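Long-range contacts in tryptophanyl-tRNA synthetase (Cryptosporidium parvum Iowa II, PDB 3HV0), which probably joins L-tryptophan to its cognate tRNA at the expense of ATP, as a class I aminoacyl-tRNA synthetase of the parasite's cytoplasm: residues 132-142 and 153-161; 167-175 and 236-246. All blocks are in the same frame, centred on the assembly; numbering follows the deposited sequence.

Contact 1 (132-142 and 153-161)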
loop_
_atom_site.group_PDB
_atom_site.type_symbol
_atom_site.label_atom_id
_atom_site.label_comp_id
_atom_site.label_asym_id
_atom_site.label_seq_id
_atom_site.Cartn_x
_atom_site.Cartn_y
_atom_site.Cartn_z
ATOM N N HIS A 132 3.859 16.027 -1.212
ATOM C CA HIS A 132 4.808 15.578 -2.212
ATOM C C HIS A 132 5.808 16.689 -2.459
ATOM O O HIS A 132 7.011 16.425 -2.437
ATOM C CB HIS A 132 4.078 15.173 -3.493
ATOM C CG HIS A 132 4.962 14.550 -4.520
ATOM N ND1 HIS A 132 5.576 13.332 -4.331
ATOM C CD2 HIS A 132 5.348 14.981 -5.747
ATOM C CE1 HIS A 132 6.306 13.040 -5.393
ATOM N NE2 HIS A 132 6.184 14.024 -6.269
ATOM N N ASN A 133 5.317 17.923 -2.666
ATOM C CA ASN A 133 6.194 19.098 -2.813
ATOM C C ASN A 133 7.067 19.360 -1.580
ATOM O O ASN A 133 8.272 19.675 -1.712
ATOM C CB ASN A 133 5.392 20.354 -3.129
ATOM C CG ASN A 133 4.649 20.264 -4.459
ATOM O OD1 ASN A 133 5.000 19.470 -5.342
ATOM N ND2 ASN A 133 3.612 21.082 -4.607
ATOM N N TYR A 134 6.459 19.241 -0.393
ATOM C CA TYR A 134 7.167 19.462 0.852
ATOM C C TYR A 134 8.266 18.412 0.981
ATOM O O TYR A 134 9.320 18.673 1.561
ATOM C CB TYR A 134 6.256 19.299 2.052
ATOM C CG TYR A 134 5.260 20.384 2.361
ATOM C CD1 TYR A 134 5.173 21.559 1.615
ATOM C CD2 TYR A 134 4.389 20.223 3.437
ATOM C CE1 TYR A 134 4.222 22.539 1.928
ATOM C CE2 TYR A 134 3.437 21.183 3.756
ATOM C CZ TYR A 134 3.361 22.344 3.009
ATOM O OH TYR A 134 2.419 23.286 3.346
ATOM N N ALA A 135 7.977 17.206 0.486
ATOM C CA ALA A 135 8.963 16.141 0.425
ATOM C C ALA A 135 10.181 16.551 -0.386
ATOM O O ALA A 135 11.308 16.358 0.060
ATOM C CB ALA A 135 8.363 14.894 -0.159
ATOM N N TYR A 136 9.963 17.123 -1.565
ATOM C CA TYR A 136 11.093 17.443 -2.443
ATOM C C TYR A 136 11.940 18.593 -1.918
ATOM O O TYR A 136 13.162 18.564 -2.050
ATOM C CB TYR A 136 10.678 17.617 -3.913
ATOM C CG TYR A 136 10.878 16.305 -4.642
ATOM C CD1 TYR A 136 11.916 16.121 -5.556
ATOM C CD2 TYR A 136 10.076 15.209 -4.339
ATOM C CE1 TYR A 136 12.107 14.868 -6.184
ATOM C CE2 TYR A 136 10.250 13.974 -4.960
ATOM C CZ TYR A 136 11.261 13.807 -5.868
ATOM O OH TYR A 136 11.386 12.562 -6.439
ATOM N N GLU A 137 11.307 19.576 -1.295
ATOM C CA GLU A 137 12.065 20.656 -0.677
ATOM C C GLU A 137 12.847 20.124 0.503
ATOM O O GLU A 137 14.031 20.437 0.672
ATOM C CB GLU A 137 11.147 21.787 -0.233
ATOM C CG GLU A 137 10.459 22.509 -1.376
ATOM C CD GLU A 137 11.434 23.173 -2.314
ATOM O OE1 GLU A 137 12.527 23.552 -1.869
ATOM O OE2 GLU A 137 11.101 23.319 -3.507
ATOM N N ASN A 138 12.180 19.308 1.314
ATOM C CA ASN A 138 12.836 18.609 2.434
ATOM C C ASN A 138 14.089 17.826 2.024
ATOM O O ASN A 138 15.071 17.840 2.757
ATOM C CB ASN A 138 11.852 17.677 3.130
ATOM C CG ASN A 138 10.860 18.419 4.030
ATOM O OD1 ASN A 138 10.220 17.798 4.867
ATOM N ND2 ASN A 138 10.728 19.747 3.865
ATOM N N MET A 139 14.061 17.166 0.860
ATOM C CA MET A 139 15.243 16.457 0.337
ATOM C C MET A 139 16.447 17.364 0.188
ATOM O O MET A 139 17.570 16.948 0.476
ATOM C CB MET A 139 14.990 15.843 -1.043
ATOM C CG MET A 139 13.987 14.730 -1.058
ATOM S SD MET A 139 14.018 13.735 -2.558
ATOM C CE MET A 139 15.778 13.785 -2.921
ATOM N N LYS A 140 16.208 18.583 -0.287
ATOM C CA LYS A 140 17.265 19.575 -0.431
ATOM C C LYS A 140 17.924 19.893 0.917
ATOM O O LYS A 140 19.161 19.975 1.021
ATOM C CB LYS A 140 16.724 20.873 -1.058
ATOM C CG LYS A 140 16.198 20.729 -2.473
ATOM C CD LYS A 140 15.516 22.004 -2.960
ATOM C CE LYS A 140 15.438 22.014 -4.487
ATOM N NZ LYS A 140 14.658 23.156 -5.050
ATOM N N ASP A 141 17.102 20.096 1.938
ATOM C CA ASP A 141 17.625 20.304 3.282
ATOM C C ASP A 141 18.394 19.068 3.725
ATOM O O ASP A 141 19.395 19.169 4.413
ATOM C CB ASP A 141 16.496 20.518 4.292
ATOM C CG ASP A 141 15.667 21.752 4.027
ATOM O OD1 ASP A 141 14.489 21.763 4.462
ATOM O OD2 ASP A 141 16.175 22.709 3.417
ATOM N N ILE A 142 17.884 17.889 3.366
ATOM C CA ILE A 142 18.522 16.646 3.786
ATOM C C ILE A 142 19.877 16.508 3.097
ATOM O O ILE A 142 20.883 16.255 3.765
ATOM C CB ILE A 142 17.622 15.421 3.567
ATOM C CG1 ILE A 142 16.488 15.447 4.593
ATOM C CG2 ILE A 142 18.421 14.112 3.704
ATOM C CD1 ILE A 142 15.371 14.478 4.334
ATOM N N PHE A 153 20.754 6.700 -0.790
ATOM C CA PHE A 153 19.561 6.576 -1.610
ATOM C C PHE A 153 18.380 7.202 -0.883
ATOM O O PHE A 153 17.972 6.748 0.178
ATOM C CB PHE A 153 19.286 5.100 -1.969
ATOM C CG PHE A 153 17.953 4.884 -2.622
ATOM C CD1 PHE A 153 17.626 5.558 -3.776
ATOM C CD2 PHE A 153 17.003 4.044 -2.057
ATOM C CE1 PHE A 153 16.380 5.393 -4.366
ATOM C CE2 PHE A 153 15.753 3.866 -2.659
ATOM C CZ PHE A 153 15.454 4.543 -3.818
ATOM N N ILE A 154 17.828 8.262 -1.458
ATOM C CA ILE A 154 16.698 8.970 -0.864
ATOM C C ILE A 154 15.479 8.712 -1.745
ATOM O O ILE A 154 15.624 8.548 -2.961
ATOM C CB ILE A 154 16.978 10.484 -0.757
ATOM C CG1 ILE A 154 18.385 10.710 -0.164
ATOM C CG2 ILE A 154 15.861 11.200 0.051
ATOM C CD1 ILE A 154 18.770 12.183 0.110
ATOM N N PHE A 155 14.293 8.657 -1.131
ATOM C CA PHE A 155 13.081 8.370 -1.863
ATOM C C PHE A 155 11.818 8.786 -1.105
ATOM O O PHE A 155 11.788 8.812 0.139
ATOM C CB PHE A 155 13.002 6.863 -2.166
ATOM C CG PHE A 155 12.887 5.992 -0.938
ATOM C CD1 PHE A 155 14.023 5.525 -0.288
ATOM C CD2 PHE A 155 11.633 5.641 -0.434
ATOM C CE1 PHE A 155 13.911 4.730 0.833
ATOM C CE2 PHE A 155 11.518 4.861 0.686
ATOM C CZ PHE A 155 12.664 4.403 1.326
ATOM N N THR A 156 10.766 9.091 -1.861
ATOM C CA THR A 156 9.456 9.314 -1.268
ATOM C C THR A 156 8.630 8.038 -1.368
ATOM O O THR A 156 8.775 7.273 -2.320
ATOM C CB THR A 156 8.669 10.446 -1.968
ATOM O OG1 THR A 156 8.045 9.962 -3.174
ATOM C CG2 THR A 156 9.561 11.659 -2.241
ATOM N N ASN A 157 7.736 7.824 -0.413
ATOM C CA ASN A 157 6.875 6.663 -0.468
ATOM C C ASN A 157 5.987 6.662 -1.719
ATOM O O ASN A 157 5.741 5.619 -2.291
ATOM C CB ASN A 157 6.031 6.537 0.796
ATOM C CG ASN A 157 6.800 6.004 1.966
ATOM O OD1 ASN A 157 7.832 5.371 1.807
ATOM N ND2 ASN A 157 6.308 6.270 3.159
ATOM N N LEU A 158 5.525 7.815 -2.168
ATOM C CA LEU A 158 4.682 7.822 -3.362
ATOM C C LEU A 158 5.438 7.307 -4.592
ATOM O O LEU A 158 4.835 6.802 -5.540
ATOM C CB LEU A 158 4.071 9.209 -3.625
ATOM C CG LEU A 158 2.807 9.549 -2.800
ATOM C CD1 LEU A 158 1.999 10.682 -3.430
ATOM C CD2 LEU A 158 1.891 8.383 -2.662
ATOM N N GLU A 159 6.763 7.425 -4.575
ATOM C CA GLU A 159 7.520 7.044 -5.749
ATOM C C GLU A 159 8.176 5.687 -5.677
ATOM O O GLU A 159 8.461 5.125 -6.713
ATOM C CB GLU A 159 8.500 8.134 -6.103
ATOM C CG GLU A 159 7.798 9.234 -6.876
ATOM C CD GLU A 159 8.647 10.432 -7.114
ATOM O OE1 GLU A 159 9.777 10.491 -6.589
ATOM O OE2 GLU A 159 8.165 11.326 -7.834
ATOM N N TYR A 160 8.359 5.151 -4.469
ATOM C CA TYR A 160 9.074 3.889 -4.250
ATOM C C TYR A 160 8.186 2.816 -3.656
ATOM O O TYR A 160 8.673 1.740 -3.314
ATOM C CB TYR A 160 10.268 4.137 -3.325
ATOM C CG TYR A 160 11.302 3.023 -3.272
ATOM C CD1 TYR A 160 12.075 2.717 -4.377
ATOM C CD2 TYR A 160 11.524 2.313 -2.103
ATOM C CE1 TYR A 160 13.027 1.706 -4.332
ATOM C CE2 TYR A 160 12.443 1.299 -2.051
ATOM C CZ TYR A 160 13.204 1.002 -3.165
ATOM O OH TYR A 160 14.141 -0.002 -3.105
ATOM N N ILE A 161 6.886 3.089 -3.569
ATOM C CA ILE A 161 5.949 2.208 -2.896
ATOM C C ILE A 161 5.948 0.778 -3.459
ATOM O O ILE A 161 5.842 -0.190 -2.709
ATOM C CB ILE A 161 4.493 2.801 -2.909
ATOM C CG1 ILE A 161 3.560 1.908 -2.096
ATOM C CG2 ILE A 161 3.958 2.987 -4.314
ATOM C CD1 ILE A 161 3.926 1.846 -0.643
#
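Helix 132-142 lies against strand 153-156 with the two running nearly antiparallel, their axes 9.5 Å apart at 163°, as in the beta-alpha-beta crossover that links parallel strands 110-114 and 152-156 of the Rossmann-type class I catalytic domain. The N-terminal part of the helical segment, at H132 and A135, faces the point where the strand passes into the helix beginning at N157. At the far end I154 provides a branched apolar surface: its CG2 meets the methyl CE of M139 at 3.9 Å, while CD1 reaches CG2 of I142. The flexible M139 bends at chi3 (34°), which brings CE onto the isoleucine; its SD lies over the centre of one face of the Y136 ring. In the middle the small A135 allows close approach, and T156 divides its labour. Its methyl CG2 packs 3.6 Å from CE2 of Y136, whereas OG1 caps the following helix through a weak bond from E159 N. E159, extended beyond CG, brings OE1 to the edge of the Y136 ring, where the phenol OH donates to the syn lone pair of OE1 at 2.6 Å. OE2 lies 3.5 Å from CE1 of H132. Contact thus passes from polar to apolar along the helix, and the carboxylate, though not hydrogen-bonded to H132, may slightly favour its protonation.

Contact 2 (167-175 and 236-246)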
loop_
_atom_site.group_PDB
_atom_site.type_symbol
_atom_site.label_atom_id
_atom_site.label_comp_id
_atom_site.label_asym_id
_atom_site.label_seq_id
_atom_site.Cartn_x
_atom_site.Cartn_y
_atom_site.Cartn_z
ATOM N N ASP A 167 7.327 -6.374 0.912
ATOM C CA ASP A 167 7.640 -6.477 2.330
ATOM C C ASP A 167 6.559 -5.832 3.172
ATOM O O ASP A 167 6.329 -6.257 4.281
ATOM C CB ASP A 167 8.988 -5.843 2.635
ATOM C CG ASP A 167 10.162 -6.717 2.223
ATOM O OD1 ASP A 167 9.962 -7.930 1.995
ATOM O OD2 ASP A 167 11.304 -6.188 2.152
ATOM N N ILE A 168 5.888 -4.806 2.659
ATOM C CA ILE A 168 4.744 -4.231 3.378
ATOM C C ILE A 168 3.708 -5.321 3.590
ATOM O O ILE A 168 3.222 -5.529 4.693
ATOM C CB ILE A 168 4.108 -3.044 2.623
ATOM C CG1 ILE A 168 5.080 -1.842 2.606
ATOM C CG2 ILE A 168 2.742 -2.657 3.258
ATOM C CD1 ILE A 168 4.765 -0.802 1.554
ATOM N N LEU A 169 3.396 -6.034 2.518
ATOM C CA LEU A 169 2.394 -7.105 2.544
ATOM C C LEU A 169 2.773 -8.257 3.493
ATOM O O LEU A 169 1.914 -8.809 4.193
ATOM C CB LEU A 169 2.155 -7.623 1.118
ATOM C CG LEU A 169 1.347 -6.699 0.195
ATOM C CD1 LEU A 169 1.414 -7.185 -1.248
ATOM C CD2 LEU A 169 -0.119 -6.588 0.665
ATOM N N ARG A 170 4.057 -8.616 3.503
ATOM C CA ARG A 170 4.585 -9.673 4.368
ATOM C C ARG A 170 4.549 -9.310 5.850
ATOM O O ARG A 170 4.278 -10.151 6.701
ATOM C CB ARG A 170 6.022 -9.994 3.979
ATOM C CG ARG A 170 6.143 -10.794 2.715
ATOM C CD ARG A 170 7.592 -10.843 2.239
ATOM N NE ARG A 170 7.717 -11.489 0.925
ATOM C CZ ARG A 170 8.374 -10.989 -0.127
ATOM N NH1 ARG A 170 8.998 -9.835 -0.059
ATOM N NH2 ARG A 170 8.415 -11.661 -1.267
ATOM N N ILE A 171 4.829 -8.061 6.164
ATOM C CA ILE A 171 4.680 -7.555 7.533
ATOM C C ILE A 171 3.200 -7.506 7.944
ATOM O O ILE A 171 2.848 -7.864 9.048
ATOM C CB ILE A 171 5.266 -6.143 7.668
ATOM C CG1 ILE A 171 6.789 -6.161 7.450
ATOM C CG2 ILE A 171 4.928 -5.558 9.043
ATOM C CD1 ILE A 171 7.356 -4.807 7.091
ATOM N N GLU A 172 2.337 -7.062 7.043
ATOM C CA GLU A 172 0.917 -6.886 7.361
ATOM C C GLU A 172 0.221 -8.193 7.669
ATOM O O GLU A 172 -0.615 -8.257 8.572
ATOM C CB GLU A 172 0.206 -6.140 6.236
ATOM C CG GLU A 172 0.564 -4.689 6.256
ATOM C CD GLU A 172 -0.038 -3.883 5.141
ATOM O OE1 GLU A 172 -0.664 -4.443 4.211
ATOM O OE2 GLU A 172 0.149 -2.640 5.208
ATOM N N LYS A 173 0.614 -9.248 6.962
ATOM C CA LYS A 173 0.009 -10.571 7.144
ATOM C C LYS A 173 0.341 -11.169 8.510
ATOM O O LYS A 173 -0.389 -12.026 9.006
ATOM C CB LYS A 173 0.503 -11.511 6.049
ATOM C CG LYS A 173 -0.319 -12.762 5.872
ATOM C CD LYS A 173 0.262 -13.568 4.734
ATOM C CE LYS A 173 -0.418 -14.899 4.562
ATOM N NZ LYS A 173 0.002 -15.489 3.266
ATOM N N LYS A 174 1.434 -10.701 9.107
ATOM C CA LYS A 174 1.904 -11.207 10.391
ATOM C C LYS A 174 1.459 -10.369 11.599
ATOM O O LYS A 174 1.689 -10.788 12.734
ATOM C CB LYS A 174 3.433 -11.306 10.393
ATOM C CG LYS A 174 3.998 -12.316 9.426
ATOM C CD LYS A 174 3.662 -13.738 9.839
ATOM C CE LYS A 174 4.232 -14.769 8.879
ATOM N NZ LYS A 174 3.958 -16.139 9.379
ATOM N N ILE A 175 0.845 -9.208 11.379
ATOM C CA ILE A 175 0.372 -8.383 12.499
ATOM C C ILE A 175 -1.153 -8.264 12.554
ATOM O O ILE A 175 -1.791 -7.953 11.566
ATOM C CB ILE A 175 0.965 -6.965 12.470
ATOM C CG1 ILE A 175 2.442 -6.992 12.850
ATOM C CG2 ILE A 175 0.271 -6.070 13.479
ATOM C CD1 ILE A 175 3.374 -7.036 11.690
ATOM N N MET A 236 7.852 -3.158 16.656
ATOM C CA MET A 236 6.967 -4.038 15.884
ATOM C C MET A 236 7.734 -4.869 14.836
ATOM O O MET A 236 7.619 -6.082 14.784
ATOM C CB MET A 236 5.895 -3.188 15.196
ATOM C CG MET A 236 4.989 -3.947 14.239
ATOM S SD MET A 236 4.309 -2.832 13.009
ATOM C CE MET A 236 5.823 -2.297 12.173
ATOM N N VAL A 237 8.528 -4.198 14.017
ATOM C CA VAL A 237 9.280 -4.864 12.972
ATOM C C VAL A 237 10.343 -5.845 13.527
ATOM O O VAL A 237 10.649 -6.842 12.887
ATOM C CB VAL A 237 9.925 -3.848 12.004
ATOM C CG1 VAL A 237 11.371 -3.564 12.402
ATOM C CG2 VAL A 237 9.856 -4.377 10.583
ATOM N N ARG A 238 10.883 -5.588 14.709
ATOM C CA ARG A 238 11.799 -6.558 15.338
ATOM C C ARG A 238 11.076 -7.828 15.796
ATOM O O ARG A 238 11.669 -8.899 15.882
ATOM C CB ARG A 238 12.546 -5.933 16.526
ATOM C CG ARG A 238 13.753 -5.111 16.114
ATOM C CD ARG A 238 14.398 -4.400 17.300
ATOM N NE ARG A 238 14.843 -5.333 18.332
ATOM C CZ ARG A 238 16.046 -5.903 18.394
ATOM N NH1 ARG A 238 16.980 -5.656 17.478
ATOM N NH2 ARG A 238 16.325 -6.736 19.386
ATOM N N ASP A 239 9.800 -7.696 16.113
ATOM C CA ASP A 239 8.995 -8.834 16.470
ATOM C C ASP A 239 8.605 -9.663 15.249
ATOM O O ASP A 239 8.442 -10.874 15.386
ATOM C CB ASP A 239 7.736 -8.395 17.228
ATOM C CG ASP A 239 7.979 -8.225 18.718
ATOM O OD1 ASP A 239 8.980 -7.587 19.108
ATOM O OD2 ASP A 239 7.158 -8.747 19.506
ATOM N N VAL A 240 8.436 -9.045 14.076
ATOM C CA VAL A 240 8.042 -9.821 12.879
ATOM C C VAL A 240 9.226 -10.391 12.089
ATOM O O VAL A 240 9.060 -11.402 11.402
ATOM C CB VAL A 240 7.091 -9.041 11.921
ATOM C CG1 VAL A 240 5.836 -8.665 12.639
ATOM C CG2 VAL A 240 7.750 -7.814 11.389
ATOM N N ALA A 241 10.396 -9.763 12.194
ATOM C CA ALA A 241 11.621 -10.232 11.520
ATOM C C ALA A 241 11.812 -11.757 11.493
ATOM O O ALA A 241 11.986 -12.336 10.430
ATOM C CB ALA A 241 12.869 -9.575 12.153
ATOM N N PRO A 242 11.834 -12.408 12.669
ATOM C CA PRO A 242 12.092 -13.845 12.626
ATOM C C PRO A 242 11.013 -14.591 11.853
ATOM O O PRO A 242 11.324 -15.426 11.022
ATOM C CB PRO A 242 12.139 -14.264 14.109
ATOM C CG PRO A 242 11.720 -13.089 14.899
ATOM C CD PRO A 242 11.893 -11.877 14.045
ATOM N N ARG A 243 9.754 -14.251 12.076
ATOM C CA ARG A 243 8.650 -14.909 11.357
ATOM C C ARG A 243 8.659 -14.750 9.825
ATOM O O ARG A 243 7.893 -15.414 9.130
ATOM C CB ARG A 243 7.320 -14.415 11.911
ATOM C CG ARG A 243 7.107 -14.855 13.351
ATOM C CD ARG A 243 5.765 -14.424 13.902
ATOM N NE ARG A 243 5.809 -13.059 14.418
ATOM C CZ ARG A 243 4.739 -12.287 14.624
ATOM N NH1 ARG A 243 3.504 -12.742 14.360
ATOM N NH2 ARG A 243 4.905 -11.035 15.086
ATOM N N LEU A 244 9.491 -13.853 9.310
ATOM C CA LEU A 244 9.695 -13.683 7.875
ATOM C C LEU A 244 11.058 -14.234 7.447
ATOM O O LEU A 244 11.411 -14.180 6.272
ATOM C CB LEU A 244 9.597 -12.196 7.507
ATOM C CG LEU A 244 8.272 -11.491 7.885
ATOM C CD1 LEU A 244 8.353 -10.017 7.673
ATOM C CD2 LEU A 244 7.087 -12.038 7.118
ATOM N N GLY A 245 11.821 -14.754 8.401
ATOM C CA GLY A 245 13.184 -15.208 8.138
ATOM C C GLY A 245 14.141 -14.095 7.805
ATOM O O GLY A 245 15.087 -14.307 7.050
ATOM N N TYR A 246 13.878 -12.916 8.375
ATOM C CA TYR A 246 14.650 -11.693 8.137
ATOM C C TYR A 246 15.424 -11.325 9.411
ATOM O O TYR A 246 15.064 -11.760 10.507
ATOM C CB TYR A 246 13.729 -10.528 7.761
ATOM C CG TYR A 246 13.099 -10.537 6.363
ATOM C CD1 TYR A 246 13.447 -11.468 5.386
ATOM C CD2 TYR A 246 12.150 -9.576 6.024
ATOM C CE1 TYR A 246 12.860 -11.442 4.116
ATOM C CE2 TYR A 246 11.569 -9.540 4.779
ATOM C CZ TYR A 246 11.925 -10.471 3.827
ATOM O OH TYR A 246 11.312 -10.392 2.600
#
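L244 reaches across to helix 167-174 with a side chain that can be followed outward from CB, which rests over the rim of one face of its neighbour Y246. With chi1 at -57°, CG stands beside the backbone N, and the two methyls beyond it part company. CD1 meets CG1 of I171 at 4.2 Å; CD2 comes 3.4 Å from R170 O and also lies against CB of R170 and CG of K174, using the aliphatic roots of two charged residues. Around this leucine, I171 also touches V237 and V240, and CG1 of I175 packs on CG of M236, branched and flexible apolar groups suited to a buried seam. Polar groups close both ends. Y246 OH donates to D167 OD1 at 2.9 Å on the syn side, while R170 NH1, 3.0 Å from the same oxygen, completes a salt bridge from the opposite face of the carboxylate. D167 OD2 is held by S208 and S209, so both oxygens are engaged. At the other end R243 NH1 makes a weak hydrogen bond to K174 O. Helices 167-174 and 236-240 thus pack nearly perpendicular, at 84°, in the class I catalytic domain, and the chain after V240 extends the packing along helix 157-174, which also meets the second subunit.

Overall arrangement
Helix 157-174 ties the two contacts together: contact 1 uses its first turn and contact 2 its last two turns, their centres are about 25 Å apart, and I161 of the one packs on I168 of the other. Contact 1 sets a helix on 152-156, the outermost strand of the sheet at that side, whereas contact 2 sets a helix against the end of another and the chain that follows it, farther from the chain's centre. Both are partly buried, but polar groups gather at one end of contact 1 and at both ends of contact 2. The acid differs: E159 is exposed, but D167 is buried and held by arginine, tyrosine and serines. Both also reach the second subunit, through L158 and I161 in contact 1 and, among others, K173 in contact 2.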